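Local coordinates for protein halocarboxylic acid dehalogenase DehI (Pseudomonas putida, PDB 3BJX) that probably hydrolyses the carbon-halogen bond of 2-haloalkanoic acids, as a group I haloacid dehalogenase, at residues L189-V192 / A193-Y197. Residues are numbered along the deposited sequence; the frame is centred on the assembly and turned at random.
Sequences LKRV and ADLHY. With SO4 (sulfate ion), chain K.
The closing turn of helix 183-195 is a worked example of a helix C-terminus where a side chain supplements the backbone bonds, with His196 bonded back to Val192. His196 ND1 donates to Val192 O at 2.7 Å, nearly straight at 165° and close to the ring plane, while His196 N reaches the same oxygen only weakly. The ring thus gives Val192 O its short, straight bond where the backbone bond has become weak. With CG set beside its own backbone N (chi1 -70°), the ring lies alongside Val192, whose CG2 touches His196 CE1 at 3.8 Å; NE2 is hydrogen-bonded to Ser290, which fixes the ring at both nitrogens. Tyr197, at positive phi, ends the helix in a Schellman motif, its N bonding to Asp194 O at 2.8 Å. Two residues earlier, Lys190 bends at chi2 (65°) to bring NZ within 2.8 Å of Asp194 OD1, a salt bridge to the syn lone pair of that oxygen. Both ends reach the second subunit, NZ to Met145 O and OD1 to Arg146 of that subunit. Leu195 CD1 lies over one face of the Arg191 guanidinium, whose NE pairs with Asp220. Tyr197 OH donates to O1 of a sulfate, probably from the crystallisation liquor.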
loop_
_atom_site.group_PDB
_atom_site.type_symbol
_atom_site.label_atom_id
_atom_site.label_comp_id
_atom_site.label_asym_id
_atom_site.label_seq_id
_atom_site.Cartn_x
_atom_site.Cartn_y
_atom_site.Cartn_z
ATOM N N LEU A 189 7.871 -16.594 10.992
ATOM C CA LEU A 189 8.020 -15.440 10.112
ATOM C C LEU A 189 6.710 -15.088 9.446
ATOM O O LEU A 189 6.395 -13.909 9.283
ATOM C CB LEU A 189 9.083 -15.693 9.036
ATOM C CG LEU A 189 10.559 -15.841 9.439
ATOM C CD1 LEU A 189 11.314 -16.401 8.255
ATOM C CD2 LEU A 189 11.165 -14.522 9.933
ATOM N N LYS A 190 5.957 -16.117 9.069
ATOM C CA LYS A 190 4.669 -15.929 8.438
ATOM C C LYS A 190 3.646 -15.367 9.428
ATOM O O LYS A 190 2.840 -14.495 9.054
ATOM C CB LYS A 190 4.188 -17.234 7.752
ATOM C CG LYS A 190 2.731 -17.221 7.275
ATOM C CD LYS A 190 2.458 -16.192 6.152
ATOM C CE LYS A 190 1.121 -16.421 5.481
ATOM N NZ LYS A 190 0.652 -15.230 4.667
ATOM N N ARG A 191 3.696 -15.838 10.682
ATOM C CA ARG A 191 2.800 -15.335 11.765
ATOM C C ARG A 191 2.998 -13.844 12.100
ATOM O O ARG A 191 2.027 -13.104 12.318
ATOM C CB ARG A 191 2.869 -16.222 13.025
ATOM C CG ARG A 191 2.490 -15.534 14.360
ATOM C CD ARG A 191 1.042 -15.754 14.862
ATOM N NE ARG A 191 0.906 -15.248 16.247
ATOM C CZ ARG A 191 -0.182 -14.663 16.776
ATOM N NH1 ARG A 191 -1.297 -14.500 16.063
ATOM N NH2 ARG A 191 -0.151 -14.228 18.038
ATOM N N VAL A 192 4.244 -13.389 12.112
ATOM C CA VAL A 192 4.506 -11.984 12.460
ATOM C C VAL A 192 4.174 -11.054 11.292
ATOM O O VAL A 192 3.677 -9.943 11.488
ATOM C CB VAL A 192 5.931 -11.781 13.055
ATOM C CG1 VAL A 192 7.023 -12.029 12.016
ATOM C CG2 VAL A 192 6.040 -10.436 13.734
ATOM N N ALA A 193 4.402 -11.545 10.078
ATOM C CA ALA A 193 3.988 -10.867 8.863
ATOM C C ALA A 193 2.449 -10.734 8.792
ATOM O O ALA A 193 1.930 -9.632 8.633
ATOM C CB ALA A 193 4.530 -11.612 7.655
ATOM N N ASP A 194 1.729 -11.850 8.914
ATOM C CA ASP A 194 0.269 -11.809 8.993
ATOM C C ASP A 194 -0.239 -10.923 10.143
ATOM O O ASP A 194 -1.194 -10.171 9.961
ATOM C CB ASP A 194 -0.339 -13.215 9.067
ATOM C CG ASP A 194 -0.230 -13.983 7.749
ATOM O OD1 ASP A 194 0.024 -13.367 6.679
ATOM O OD2 ASP A 194 -0.400 -15.226 7.783
ATOM N N LEU A 195 0.405 -10.985 11.305
ATOM C CA LEU A 195 0.039 -10.108 12.435
ATOM C C LEU A 195 -0.075 -8.614 12.062
ATOM O O LEU A 195 -0.952 -7.915 12.550
ATOM C CB LEU A 195 1.017 -10.272 13.596
ATOM C CG LEU A 195 0.511 -9.841 14.987
ATOM C CD1 LEU A 195 -0.190 -10.995 15.686
ATOM C CD2 LEU A 195 1.661 -9.329 15.840
ATOM N N HIS A 196 0.820 -8.149 11.195
ATOM C CA HIS A 196 0.880 -6.756 10.773
ATOM C C HIS A 196 0.072 -6.538 9.486
ATOM O O HIS A 196 0.028 -5.430 8.945
ATOM C CB HIS A 196 2.339 -6.388 10.506
ATOM C CG HIS A 196 3.188 -6.314 11.738
ATOM N ND1 HIS A 196 3.682 -7.434 12.375
ATOM C CD2 HIS A 196 3.674 -5.249 12.422
ATOM C CE1 HIS A 196 4.403 -7.063 13.417
ATOM N NE2 HIS A 196 4.421 -5.743 13.465
ATOM N N TYR A 197 -0.562 -7.616 9.013
ATOM C CA TYR A 197 -1.154 -7.699 7.672
ATOM C C TYR A 197 -0.177 -7.251 6.604
ATOM O O TYR A 197 -0.478 -6.363 5.786
ATOM C CB TYR A 197 -2.522 -6.983 7.603
ATOM C CG TYR A 197 -3.532 -7.673 8.487
ATOM C CD1 TYR A 197 -4.163 -8.839 8.067
ATOM C CD2 TYR A 197 -3.816 -7.190 9.764
ATOM C CE1 TYR A 197 -5.060 -9.506 8.879
ATOM C CE2 TYR A 197 -4.730 -7.844 10.590
ATOM C CZ TYR A 197 -5.346 -9.007 10.139
ATOM O OH TYR A 197 -6.253 -9.663 10.953
HETATM S S SO4 K . -9.059 -10.766 10.120
HETATM O O1 SO4 K . -8.282 -11.549 11.085
HETATM O O2 SO4 K . -9.492 -9.501 10.715
HETATM O O3 SO4 K . -8.219 -10.483 8.962
HETATM O O4 SO4 K . -10.235 -11.522 9.696
#